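Local coordinates for citrate lyase subunit beta-like protein (Mycobacterium tuberculosis H37Rv, PDB 6CHU) that is a magnesium-dependent, homotrimeric TIM-barrel lyase of the HpcH/HpaI aldolase family, linked to itaconate dissimilation and leucine catabolism, at residues A[155-160]-A[200-205]. Residues are numbered along the deposited sequence; the frame is centred on the assembly and turned at random.
Sequences SSRRAD and QEEARD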
ATOM      1  N   SER A 155     -12.416  11.805   9.808  1.00 26.26           N
ATOM      2  CA  SER A 155     -13.053  11.850   8.497  1.00 25.31           C
ATOM      3  C   SER A 155     -12.274  10.986   7.518  1.00 29.30           C
ATOM      4  O   SER A 155     -11.045  10.902   7.588  1.00 27.15           O
ATOM      5  CB  SER A 155     -13.171  13.283   7.962  1.00 33.31           C
ATOM      6  OG  SER A 155     -11.911  13.861   7.735  1.00 31.21           O
ATOM      7  N   SER A 156     -13.006  10.337   6.617  1.00 24.72           N
ATOM      8  CA  SER A 156     -12.407   9.500   5.590  1.00 24.49           C
ATOM      9  C   SER A 156     -12.121  10.249   4.296  1.00 24.60           C
ATOM     10  O   SER A 156     -11.397   9.722   3.440  1.00 24.26           O
ATOM     11  CB  SER A 156     -13.326   8.314   5.293  1.00 25.13           C
ATOM     12  OG  SER A 156     -14.599   8.785   4.906  1.00 33.87           O
ATOM     13  N   ARG A 157     -12.685  11.447   4.122  1.00 25.43           N
ATOM     14  CA  ARG A 157     -12.574  12.194   2.876  1.00 25.90           C
ATOM     15  C   ARG A 157     -12.058  13.602   3.122  1.00 29.20           C
ATOM     16  O   ARG A 157     -12.348  14.219   4.149  1.00 29.63           O
ATOM     17  CB  ARG A 157     -13.935  12.286   2.162  1.00 29.07           C
ATOM     18  CG  ARG A 157     -14.444  10.943   1.676  1.00 28.03           C
ATOM     19  CD  ARG A 157     -15.879  11.029   1.144  1.00 26.81           C
ATOM     20  NE  ARG A 157     -16.446   9.693   0.945  1.00 29.45           N
ATOM     21  CZ  ARG A 157     -16.323   8.989  -0.176  1.00 28.05           C
ATOM     22  NH1 ARG A 157     -15.658   9.497  -1.208  1.00 27.00           N
ATOM     23  NH2 ARG A 157     -16.879   7.788  -0.274  1.00 28.55           N
ATOM     24  N   ARG A 158     -11.303  14.111   2.149  1.00 25.07           N
ATOM     25  CA  ARG A 158     -10.887  15.505   2.161  1.00 31.00           C
ATOM     26  C   ARG A 158     -12.074  16.409   1.836  1.00 38.52           C
ATOM     27  O   ARG A 158     -13.186  15.953   1.561  1.00 33.97           O
ATOM     28  CB  ARG A 158      -9.771  15.755   1.148  1.00 34.09           C
ATOM     29  CG  ARG A 158      -8.617  14.805   1.227  1.00 39.87           C
ATOM     30  CD  ARG A 158      -7.496  15.283   0.331  1.00 50.03           C
ATOM     31  NE  ARG A 158      -6.436  14.286   0.257  1.00 63.74           N
ATOM     32  CZ  ARG A 158      -5.546  14.069   1.219  1.00 71.02           C
ATOM     33  NH1 ARG A 158      -5.583  14.783   2.338  1.00 73.52           N
ATOM     34  NH2 ARG A 158      -4.617  13.133   1.064  1.00 69.41           N
ATOM     35  N   ALA A 159     -11.809  17.717   1.835  1.00 44.27           N
ATOM     36  CA  ALA A 159     -12.863  18.698   1.598  1.00 49.91           C
ATOM     37  C   ALA A 159     -13.501  18.525   0.223  1.00 51.69           C
ATOM     38  O   ALA A 159     -14.713  18.712   0.069  1.00 53.34           O
ATOM     39  CB  ALA A 159     -12.302  20.110   1.756  1.00 52.52           C
ATOM     40  N   ASP A 160     -12.707  18.166  -0.786  1.00 51.55           N
ATOM     41  CA  ASP A 160     -13.231  17.952  -2.131  1.00 52.40           C
ATOM     42  C   ASP A 160     -13.955  16.619  -2.292  1.00 51.03           C
ATOM     43  O   ASP A 160     -14.438  16.326  -3.392  1.00 47.70           O
ATOM     44  CB  ASP A 160     -12.100  18.054  -3.162  1.00 56.38           C
ATOM     45  CG  ASP A 160     -11.026  16.993  -2.973  1.00 57.31           C
ATOM     46  OD1 ASP A 160     -11.123  16.190  -2.024  1.00 49.81           O
ATOM     47  OD2 ASP A 160     -10.072  16.967  -3.780  1.00 58.22           O
ATOM     48  N   GLN A 200     -20.775   8.845  -9.166  1.00 26.06           N
ATOM     49  CA  GLN A 200     -20.481   8.495 -10.550  1.00 28.85           C
ATOM     50  C   GLN A 200     -18.980   8.349 -10.766  1.00 25.44           C
ATOM     51  O   GLN A 200     -18.517   7.342 -11.316  1.00 28.95           O
ATOM     52  CB  GLN A 200     -21.070   9.541 -11.492  1.00 32.09           C
ATOM     53  CG  GLN A 200     -21.157   9.063 -12.917  1.00 45.61           C
ATOM     54  CD  GLN A 200     -22.052   9.941 -13.766  1.00 60.07           C
ATOM     55  OE1 GLN A 200     -22.587  10.949 -13.297  1.00 66.79           O
ATOM     56  NE2 GLN A 200     -22.227   9.558 -15.023  1.00 65.15           N
ATOM     57  N   GLU A 201     -18.202   9.337 -10.307  1.00 25.06           N
ATOM     58  CA  GLU A 201     -16.752   9.298 -10.476  1.00 29.16           C
ATOM     59  C   GLU A 201     -16.135   8.130  -9.719  1.00 27.73           C
ATOM     60  O   GLU A 201     -15.196   7.486 -10.204  1.00 26.88           O
ATOM     61  CB  GLU A 201     -16.138  10.613  -9.999  1.00 33.31           C
ATOM     62  CG  GLU A 201     -16.661  11.849 -10.715  1.00 44.58           C
ATOM     63  CD  GLU A 201     -15.983  13.118 -10.232  1.00 63.32           C
ATOM     64  OE1 GLU A 201     -15.136  13.023  -9.315  1.00 66.72           O
ATOM     65  OE2 GLU A 201     -16.296  14.205 -10.768  1.00 69.38           O
ATOM     66  N   GLU A 202     -16.648   7.861  -8.516  1.00 24.47           N
ATOM     67  CA  GLU A 202     -16.138   6.794  -7.665  1.00 24.82           C
ATOM     68  C   GLU A 202     -16.418   5.419  -8.261  1.00 26.75           C
ATOM     69  O   GLU A 202     -15.538   4.548  -8.279  1.00 24.83           O
ATOM     70  CB  GLU A 202     -16.785   6.928  -6.288  1.00 25.79           C
ATOM     71  CG  GLU A 202     -16.177   6.118  -5.163  1.00 28.93           C
ATOM     72  CD  GLU A 202     -16.611   6.685  -3.826  1.00 27.25           C
ATOM     73  OE1 GLU A 202     -17.741   6.379  -3.389  1.00 25.32           O
ATOM     74  OE2 GLU A 202     -15.849   7.482  -3.247  1.00 27.74           O
ATOM     75  N   ALA A 203     -17.645   5.201  -8.741  1.00 23.80           N
ATOM     76  CA  ALA A 203     -17.987   3.906  -9.324  1.00 23.91           C
ATOM     77  C   ALA A 203     -17.315   3.715 -10.680  1.00 25.48           C
ATOM     78  O   ALA A 203     -16.915   2.597 -11.023  1.00 25.95           O
ATOM     79  CB  ALA A 203     -19.505   3.768  -9.446  1.00 26.71           C
ATOM     80  N   ARG A 204     -17.199   4.786 -11.478  1.00 23.45           N
ATOM     81  CA  ARG A 204     -16.393   4.694 -12.697  1.00 23.48           C
ATOM     82  C   ARG A 204     -14.953   4.312 -12.365  1.00 23.04           C
ATOM     83  O   ARG A 204     -14.362   3.444 -13.025  1.00 26.08           O
ATOM     84  CB  ARG A 204     -16.430   6.013 -13.471  1.00 24.90           C
ATOM     85  CG  ARG A 204     -17.700   6.238 -14.261  1.00 34.58           C
ATOM     86  CD  ARG A 204     -17.563   7.528 -15.065  1.00 38.89           C
ATOM     87  NE  ARG A 204     -18.750   7.831 -15.847  1.00 56.37           N
ATOM     88  CZ  ARG A 204     -19.006   9.029 -16.364  1.00 69.78           C
ATOM     89  NH1 ARG A 204     -18.159  10.031 -16.169  1.00 73.65           N
ATOM     90  NH2 ARG A 204     -20.110   9.228 -17.070  1.00 71.54           N
ATOM     91  N   ASP A 205     -14.378   4.954 -11.346  1.00 24.66           N
ATOM     92  CA  ASP A 205     -13.031   4.609 -10.898  1.00 19.18           C
ATOM     93  C   ASP A 205     -12.950   3.144 -10.487  1.00 27.47           C
ATOM     94  O   ASP A 205     -11.992   2.439 -10.830  1.00 26.26           O
ATOM     95  CB  ASP A 205     -12.634   5.493  -9.716  1.00 25.21           C
ATOM     96  CG  ASP A 205     -12.116   6.860 -10.128  1.00 34.68           C
ATOM     97  OD1 ASP A 205     -12.139   7.193 -11.336  1.00 35.50           O
ATOM     98  OD2 ASP A 205     -11.671   7.605  -9.218  1.00 30.11           O
TER
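R157 and E202 bridge the two segments by themselves: their CA atoms stand 12.4 Å apart, the two side chains reach from opposite directions, and only 75 Å² is buried between the segments. Within 200-205, on helix 196-209, the i to i+4 bonds from R204 N to Q200 O and from D205 N to E201 O, each 2.9 Å, show that the turn presenting E202 is regular. E202 then extends toward the loop that follows helix 144-151; its CG lies anti to the backbone N and the chain stays extended beyond CG, which together carry the carboxylate clear of the helix. There OE2 takes both terminal nitrogens of R157, NH1 at 2.9 Å and NH2 at 3.2 Å. The shorter bond uses the syn lone pair and is the straighter, with an N-H...O angle of 156° against 139° for NH2. Because both nitrogens bond OE2, while OE1 stays 3.5 Å from NH2, this is an end-on, forked salt bridge to one oxygen rather than a paired bidentate one. OE2 lies in the guanidinium plane, although the two flat groups are turned 33° apart. The other oxygen, OE1, is hydrogen-bonded to H190 ND1. R157 is held from its own loop too, by an NH1 bond to G161 O and a cation-pi contact with Y163. Further along, D205 OD2 forms a salt bridge with R158 of the third subunit. Two N-H donors of a positive guanidinium at OE2 probably favour the ionised carboxylate of the buried E202, and the OE1 bond to H190 helps fix its rotation, tying the loop before helix 165-180 to an outer barrel helix.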